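Local coordinates for protein phosphatase 2C (Toxoplasma gondii, PDB 3D8K) that probably dephosphorylates phosphoserine and phosphothreonine in proteins, as a member of the manganese- or magnesium-dependent PP2C family, at residues C[68-71]-C[72-76]; C[122-126]-C[127-131]; C[212-216]-C[217-221]. One frame throughout, in Å; residues are numbered along the deposited sequence.

Interaction 1 (C[68-71]-C[72-76]); sequences QNVM and NYLND
L74 meets V70 and selenomethionine M71 on the buried side of the last turns of helix 61-74. Its CD2 is the shared contact point, 3.6 Å from V70 CG2 and also against the terminal CE of M71, whose chain bends at its second and third torsions. V70 directs CG2 along the helix to L74 because that branch stands anti to the backbone N. Beyond the segments, M71 and L74 both rest on V50 of strand 48-55, so this side seats the helix on the six-stranded sheet.

The other side is looser and polar. The N69 and N72 amides have their OD1 atoms 3.8 Å apart and their planes inclined by 55°, with no bond between them; N69 ND2 is held by W65 O instead. Next to them the Y73 ring turns its edge to N69 O, and its OH is hydrogen-bonded to D95 of helix 82-97.

L74 N still donates almost straight to V70 O (2.8 Å, 176°). One residue on, M71 O accepts from N75 N at 3.3 Å and, weakly, from N75 ND2 at 2.8 Å. With N75 OD1 accepting from R43 N, this amide ties the closing helix end to the neighbouring loop.

Interaction 2 (C[122-126]-C[127-131]); sequences RVVGR and QIVPE
The R122 guanidinium has E131 CG and V129 O at its edge, near its plane, at the open end of the β-hairpin formed by strands 120-124 and 127-129. The E131 carboxylate is turned almost perpendicular to it, the planes 88° apart; the position of OE2 is less certain, and its bond to G132 N of the second subunit is weak. R122 also packs on that G132, which places this end of the contact at a subunit boundary.

The hairpin turns through a two-residue loop, G125-R126, both with positive phi. Strand 120-124 also pairs with strand 150-154, while I128 bonds through its backbone to T256 of strand 253-259. Within the hairpin, V124 and Q127 are a hydrogen-bonded pair, Q127 N donating to V124 O at 2.9 Å from above the carbonyl plane. The non-hydrogen-bonded pair V123-I128 follows: V123 CG2 lies 4.1 Å from I128 CG1, on the face where V123 touches F258.

On the opposite face V124 and V129 touch diagonally, and F136 and V150 pack on both. In each valine CG1 stands anti to the backbone N (chi1 179° in V124, 177° in V129), leaving CG2 anti to the carbonyl carbon; V124 CG2 and V129 CG2 lie 3.5 Å apart.

Interaction 3 (C[212-216]-C[217-221]); sequences TTVNG and ELLLG
V214 and L219 cross at about a right angle, a single methyl of the leucine meeting the flank of the valine. L219 CD1 lies 4.0 Å from V214 CB and 4.1 Å from V214 CG1. The leucine reaches across the strands because CG stands anti to the carbonyl carbon (chi1 -42°) and CD1 then extends toward the partner strand. On the opposite face T213 and L218 sit side by side as a non-hydrogen-bonded pair, their CB atoms 4.5 Å apart, but the end of L218 swings away to lie on F211 and A195.

These side chains belong to a small two-stranded antiparallel β-hairpin, 211-214 with 217-220, turned through N215-G216. Its place in the chain, between strands 185-188 and 253-259, is consistent with the flap region of PP2C phosphatases. T212 and L219 form a hydrogen-bonded pair, with T212 N to L219 O and L219 N to T212 O both 3.2 Å. The second of these is fairly straight at the hydrogen (159°), although the donor stands above the carbonyl plane. Nearer the turn V214 N donates to E217 O, also at 3.2 Å.

In the fold
The three contacts come in series along one chain, each closing before the next opens, and none touches another. Interactions 1 and 2 have centres 27 Å apart and nearest atoms about 18 Å apart, yet both attach to the same six-stranded antiparallel sheet. Helix 61-74 of interaction 1 packs on strand 48-55 within it, and the hairpin of interaction 2 bonds to strand 253-259 at its margin. Interaction 3 lies 33 Å from interaction 1 and 37 Å from interaction 2, centre to centre, in a separate two-stranded sheet at the surface. Thus two contacts are attached to the PP2C sheet core, whereas the third lies in a surface hairpin, consistent with the flap region of the family.

Interaction 1 (C[68-71]-C[72-76])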
loop_
_atom_site.group_PDB
_atom_site.type_symbol
_atom_site.label_atom_id
_atom_site.label_comp_id
_atom_site.label_asym_id
_atom_site.label_seq_id
_atom_site.Cartn_x
_atom_site.Cartn_y
_atom_site.Cartn_z
ATOM N N GLN C 68 -0.413 28.321 1.833
ATOM C CA GLN C 68 -1.154 27.209 2.417
ATOM C C GLN C 68 -2.363 26.748 1.593
ATOM O O GLN C 68 -3.072 25.826 1.984
ATOM C CB GLN C 68 -1.572 27.547 3.851
ATOM C CG GLN C 68 -2.468 28.763 4.005
ATOM C CD GLN C 68 -2.228 29.486 5.330
ATOM O OE1 GLN C 68 -2.912 30.465 5.654
ATOM N NE2 GLN C 68 -1.242 29.012 6.096
ATOM N N ASN C 69 -2.579 27.367 0.438
ATOM C CA ASN C 69 -3.693 26.998 -0.428
ATOM C C ASN C 69 -3.249 26.605 -1.828
ATOM O O ASN C 69 -4.048 26.109 -2.615
ATOM C CB ASN C 69 -4.680 28.159 -0.553
ATOM C CG ASN C 69 -5.547 28.323 0.672
ATOM O OD1 ASN C 69 -6.340 27.444 1.004
ATOM N ND2 ASN C 69 -5.398 29.450 1.359
ATOM N N VAL C 70 -1.978 26.818 -2.145
ATOM C CA VAL C 70 -1.510 26.521 -3.487
ATOM C C VAL C 70 -1.510 25.051 -3.920
ATOM O O VAL C 70 -1.879 24.736 -5.062
ATOM C CB VAL C 70 -0.119 27.138 -3.737
ATOM C CG1 VAL C 70 0.943 26.429 -2.919
ATOM C CG2 VAL C 70 0.182 27.089 -5.222
HETATM N N MSE C 71 -1.105 24.149 -3.031
HETATM C CA MSE C 71 -1.094 22.735 -3.376
HETATM C C MSE C 71 -2.533 22.221 -3.608
HETATM O O MSE C 71 -2.738 21.174 -4.241
HETATM C CB MSE C 71 -0.382 21.942 -2.282
HETATM C CG MSE C 71 1.098 22.291 -2.132
HETATM SE SE MSE C 71 2.157 21.850 -3.734
HETATM C CE MSE C 71 2.780 23.671 -4.068
ATOM N N ASN C 72 -3.526 22.964 -3.111
ATOM C CA ASN C 72 -4.928 22.592 -3.317
ATOM C C ASN C 72 -5.223 22.781 -4.799
ATOM O O ASN C 72 -5.798 21.913 -5.450
ATOM C CB ASN C 72 -5.872 23.504 -2.527
ATOM C CG ASN C 72 -6.012 23.098 -1.074
ATOM O OD1 ASN C 72 -6.548 23.856 -0.252
ATOM N ND2 ASN C 72 -5.539 21.901 -0.747
ATOM N N TYR C 73 -4.833 23.933 -5.324
ATOM C CA TYR C 73 -5.062 24.225 -6.718
ATOM C C TYR C 73 -4.143 23.407 -7.613
ATOM O O TYR C 73 -4.589 22.826 -8.593
ATOM C CB TYR C 73 -4.869 25.717 -6.974
ATOM C CG TYR C 73 -5.884 26.569 -6.244
ATOM C CD1 TYR C 73 -5.826 26.721 -4.855
ATOM C CD2 TYR C 73 -6.935 27.187 -6.935
ATOM C CE1 TYR C 73 -6.787 27.462 -4.173
ATOM C CE2 TYR C 73 -7.901 27.930 -6.260
ATOM C CZ TYR C 73 -7.818 28.061 -4.881
ATOM O OH TYR C 73 -8.758 28.795 -4.209
ATOM N N LEU C 74 -2.860 23.351 -7.271
ATOM C CA LEU C 74 -1.903 22.593 -8.074
ATOM C C LEU C 74 -2.322 21.140 -8.354
ATOM O O LEU C 74 -2.026 20.597 -9.423
ATOM C CB LEU C 74 -0.515 22.655 -7.424
ATOM C CG LEU C 74 0.435 23.674 -8.076
ATOM C CD1 LEU C 74 -0.352 24.800 -8.729
ATOM C CD2 LEU C 74 1.406 24.213 -7.040
ATOM N N ASN C 75 -3.028 20.521 -7.413
ATOM C CA ASN C 75 -3.491 19.159 -7.612
ATOM C C ASN C 75 -4.675 19.129 -8.566
ATOM O O ASN C 75 -5.305 18.095 -8.763
ATOM C CB ASN C 75 -3.879 18.527 -6.279
ATOM C CG ASN C 75 -2.695 17.934 -5.565
ATOM O OD1 ASN C 75 -2.016 17.045 -6.095
ATOM N ND2 ASN C 75 -2.424 18.419 -4.361
ATOM N N ASP C 76 -4.976 20.277 -9.156
ATOM C CA ASP C 76 -6.074 20.378 -10.096
ATOM C C ASP C 76 -5.544 20.480 -11.516
ATOM O O ASP C 76 -6.309 20.394 -12.478
ATOM C CB ASP C 76 -6.944 21.580 -9.754
ATOM C CG ASP C 76 -7.821 21.331 -8.537
ATOM O OD1 ASP C 76 -8.052 22.281 -7.743
ATOM O OD2 ASP C 76 -8.287 20.181 -8.384
#

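Interaction 2 (C[122-126]-C[127-131])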
loop_
_atom_site.group_PDB
_atom_site.type_symbol
_atom_site.label_atom_id
_atom_site.label_comp_id
_atom_site.label_asym_id
_atom_site.label_seq_id
_atom_site.Cartn_x
_atom_site.Cartn_y
_atom_site.Cartn_z
ATOM N N ARG C 122 12.292 21.695 -29.325
ATOM C CA ARG C 122 12.922 22.759 -30.081
ATOM C C ARG C 122 13.436 23.637 -28.969
ATOM O O ARG C 122 12.686 24.014 -28.082
ATOM C CB ARG C 122 11.898 23.460 -30.966
ATOM C CG ARG C 122 11.205 22.479 -31.897
ATOM C CD ARG C 122 10.281 23.160 -32.880
ATOM N NE ARG C 122 9.007 22.457 -33.004
ATOM C CZ ARG C 122 8.060 22.446 -32.069
ATOM N NH1 ARG C 122 8.232 23.105 -30.924
ATOM N NH2 ARG C 122 6.930 21.780 -32.282
ATOM N N VAL C 123 14.725 23.944 -29.008
ATOM C CA VAL C 123 15.345 24.705 -27.936
ATOM C C VAL C 123 16.230 25.889 -28.296
ATOM O O VAL C 123 16.978 25.860 -29.273
ATOM C CB VAL C 123 16.198 23.760 -27.050
ATOM C CG1 VAL C 123 16.811 24.528 -25.891
ATOM C CG2 VAL C 123 15.348 22.613 -26.555
ATOM N N VAL C 124 16.140 26.917 -27.457
ATOM C CA VAL C 124 16.947 28.117 -27.573
ATOM C C VAL C 124 17.892 28.076 -26.382
ATOM O O VAL C 124 17.520 28.459 -25.261
ATOM C CB VAL C 124 16.124 29.418 -27.452
ATOM C CG1 VAL C 124 17.053 30.621 -27.554
ATOM C CG2 VAL C 124 15.078 29.480 -28.528
ATOM N N GLY C 125 19.106 27.604 -26.640
ATOM C CA GLY C 125 20.117 27.523 -25.604
ATOM C C GLY C 125 19.582 27.290 -24.208
ATOM O O GLY C 125 19.567 28.211 -23.377
ATOM N N ARG C 126 19.129 26.065 -23.963
ATOM C CA ARG C 126 18.607 25.647 -22.659
ATOM C C ARG C 126 17.114 25.850 -22.444
ATOM O O ARG C 126 16.484 25.068 -21.749
ATOM C CB ARG C 126 19.382 26.317 -21.512
ATOM C CG ARG C 126 19.957 25.356 -20.472
ATOM C CD ARG C 126 20.881 24.330 -21.099
ATOM N NE ARG C 126 21.404 23.388 -20.112
ATOM C CZ ARG C 126 22.561 23.533 -19.476
ATOM N NH1 ARG C 126 23.328 24.583 -19.723
ATOM N NH2 ARG C 126 22.948 22.631 -18.591
ATOM N N GLN C 127 16.532 26.883 -23.034
ATOM C CA GLN C 127 15.106 27.094 -22.850
ATOM C C GLN C 127 14.366 26.244 -23.846
ATOM O O GLN C 127 14.746 26.158 -24.992
ATOM C CB GLN C 127 14.722 28.553 -23.068
ATOM C CG GLN C 127 13.415 28.941 -22.351
ATOM C CD GLN C 127 13.091 30.435 -22.427
ATOM O OE1 GLN C 127 13.985 31.289 -22.489
ATOM N NE2 GLN C 127 11.806 30.751 -22.393
ATOM N N ILE C 128 13.306 25.599 -23.404
ATOM C CA ILE C 128 12.529 24.774 -24.299
ATOM C C ILE C 128 11.400 25.610 -24.887
ATOM O O ILE C 128 10.561 26.156 -24.158
ATOM C CB ILE C 128 11.970 23.553 -23.544
ATOM C CG1 ILE C 128 13.138 22.664 -23.102
ATOM C CG2 ILE C 128 10.979 22.802 -24.415
ATOM C CD1 ILE C 128 12.743 21.501 -22.258
ATOM N N VAL C 129 11.407 25.749 -26.208
ATOM C CA VAL C 129 10.364 26.511 -26.883
ATOM C C VAL C 129 9.115 25.640 -26.903
ATOM O O VAL C 129 9.170 24.458 -27.239
ATOM C CB VAL C 129 10.774 26.883 -28.334
ATOM C CG1 VAL C 129 9.633 27.606 -29.032
ATOM C CG2 VAL C 129 12.012 27.764 -28.312
ATOM N N PRO C 130 7.976 26.208 -26.516
ATOM C CA PRO C 130 6.731 25.444 -26.499
ATOM C C PRO C 130 6.124 25.257 -27.871
ATOM O O PRO C 130 6.372 26.046 -28.783
ATOM C CB PRO C 130 5.842 26.271 -25.584
ATOM C CG PRO C 130 6.287 27.654 -25.869
ATOM C CD PRO C 130 7.788 27.534 -25.906
ATOM N N GLU C 131 5.335 24.201 -28.022
ATOM C CA GLU C 131 4.677 23.944 -29.289
ATOM C C GLU C 131 3.655 25.029 -29.572
ATOM O O GLU C 131 2.859 25.407 -28.706
ATOM C CB GLU C 131 3.989 22.601 -29.271
ATOM C CG GLU C 131 4.643 21.619 -30.191
ATOM C CD GLU C 131 3.991 20.270 -30.112
ATOM O OE1 GLU C 131 2.819 20.140 -30.541
ATOM O OE2 GLU C 131 4.652 19.343 -29.604
#

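Interaction 3 (C[212-216]-C[217-221])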
loop_
_atom_site.group_PDB
_atom_site.type_symbol
_atom_site.label_atom_id
_atom_site.label_comp_id
_atom_site.label_asym_id
_atom_site.label_seq_id
_atom_site.Cartn_x
_atom_site.Cartn_y
_atom_site.Cartn_z
ATOM N N THR C 212 3.795 56.497 -10.364
ATOM C CA THR C 212 4.092 57.806 -9.832
ATOM C C THR C 212 4.959 57.594 -8.605
ATOM O O THR C 212 4.768 56.626 -7.879
ATOM C CB THR C 212 2.781 58.558 -9.510
ATOM O OG1 THR C 212 3.072 59.930 -9.223
ATOM C CG2 THR C 212 2.070 57.935 -8.346
ATOM N N THR C 213 5.929 58.473 -8.372
ATOM C CA THR C 213 6.803 58.270 -7.228
ATOM C C THR C 213 6.184 58.649 -5.902
ATOM O O THR C 213 5.649 59.743 -5.722
ATOM C CB THR C 213 8.166 58.997 -7.367
ATOM O OG1 THR C 213 8.257 60.047 -6.401
ATOM C CG2 THR C 213 8.334 59.550 -8.748
ATOM N N VAL C 214 6.282 57.707 -4.974
ATOM C CA VAL C 214 5.757 57.859 -3.639
ATOM C C VAL C 214 6.797 57.385 -2.634
ATOM O O VAL C 214 7.212 56.223 -2.639
ATOM C CB VAL C 214 4.454 57.046 -3.483
ATOM C CG1 VAL C 214 4.198 56.718 -2.036
ATOM C CG2 VAL C 214 3.300 57.832 -4.041
ATOM N N ASN C 215 7.243 58.308 -1.793
ATOM C CA ASN C 215 8.211 57.979 -0.766
ATOM C C ASN C 215 9.452 57.257 -1.322
ATOM O O ASN C 215 9.778 56.159 -0.873
ATOM C CB ASN C 215 7.507 57.103 0.267
ATOM C CG ASN C 215 8.355 56.826 1.469
ATOM O OD1 ASN C 215 8.737 57.743 2.192
ATOM N ND2 ASN C 215 8.654 55.554 1.701
ATOM N N GLY C 216 10.132 57.845 -2.304
ATOM C CA GLY C 216 11.317 57.190 -2.848
ATOM C C GLY C 216 11.271 56.584 -4.250
ATOM O O GLY C 216 11.794 57.182 -5.181
ATOM N N GLU C 217 10.698 55.391 -4.412
ATOM C CA GLU C 217 10.622 54.800 -5.749
ATOM C C GLU C 217 9.210 54.919 -6.273
ATOM O O GLU C 217 8.306 55.299 -5.541
ATOM C CB GLU C 217 11.047 53.319 -5.771
ATOM C CG GLU C 217 11.049 52.667 -7.210
ATOM C CD GLU C 217 12.320 52.915 -8.026
ATOM O OE1 GLU C 217 13.121 53.775 -7.645
ATOM O OE2 GLU C 217 12.521 52.245 -9.054
ATOM N N LEU C 218 9.024 54.589 -7.545
ATOM C CA LEU C 218 7.708 54.691 -8.147
ATOM C C LEU C 218 6.908 53.399 -8.082
ATOM O O LEU C 218 7.413 52.323 -8.377
ATOM C CB LEU C 218 7.819 55.152 -9.603
ATOM C CG LEU C 218 8.361 54.061 -10.507
ATOM C CD1 LEU C 218 8.324 54.525 -11.942
ATOM C CD2 LEU C 218 9.776 53.711 -10.054
ATOM N N LEU C 219 5.642 53.551 -7.709
ATOM C CA LEU C 219 4.704 52.449 -7.559
ATOM C C LEU C 219 3.546 52.557 -8.557
ATOM O O LEU C 219 3.140 53.660 -8.942
ATOM C CB LEU C 219 4.154 52.460 -6.131
ATOM C CG LEU C 219 5.235 52.743 -5.079
ATOM C CD1 LEU C 219 4.631 53.030 -3.700
ATOM C CD2 LEU C 219 6.183 51.564 -5.041
ATOM N N LEU C 220 3.020 51.412 -8.981
ATOM C CA LEU C 220 1.905 51.411 -9.905
ATOM C C LEU C 220 0.723 52.062 -9.158
ATOM O O LEU C 220 0.379 51.665 -8.036
ATOM C CB LEU C 220 1.584 49.980 -10.333
ATOM C CG LEU C 220 0.776 49.756 -11.619
ATOM C CD1 LEU C 220 1.156 48.425 -12.229
ATOM C CD2 LEU C 220 -0.719 49.777 -11.335
ATOM N N GLY C 221 0.133 53.084 -9.772
ATOM C CA GLY C 221 -0.975 53.770 -9.143
ATOM C C GLY C 221 -0.561 54.453 -7.856
ATOM O O GLY C 221 -1.381 55.036 -7.150
#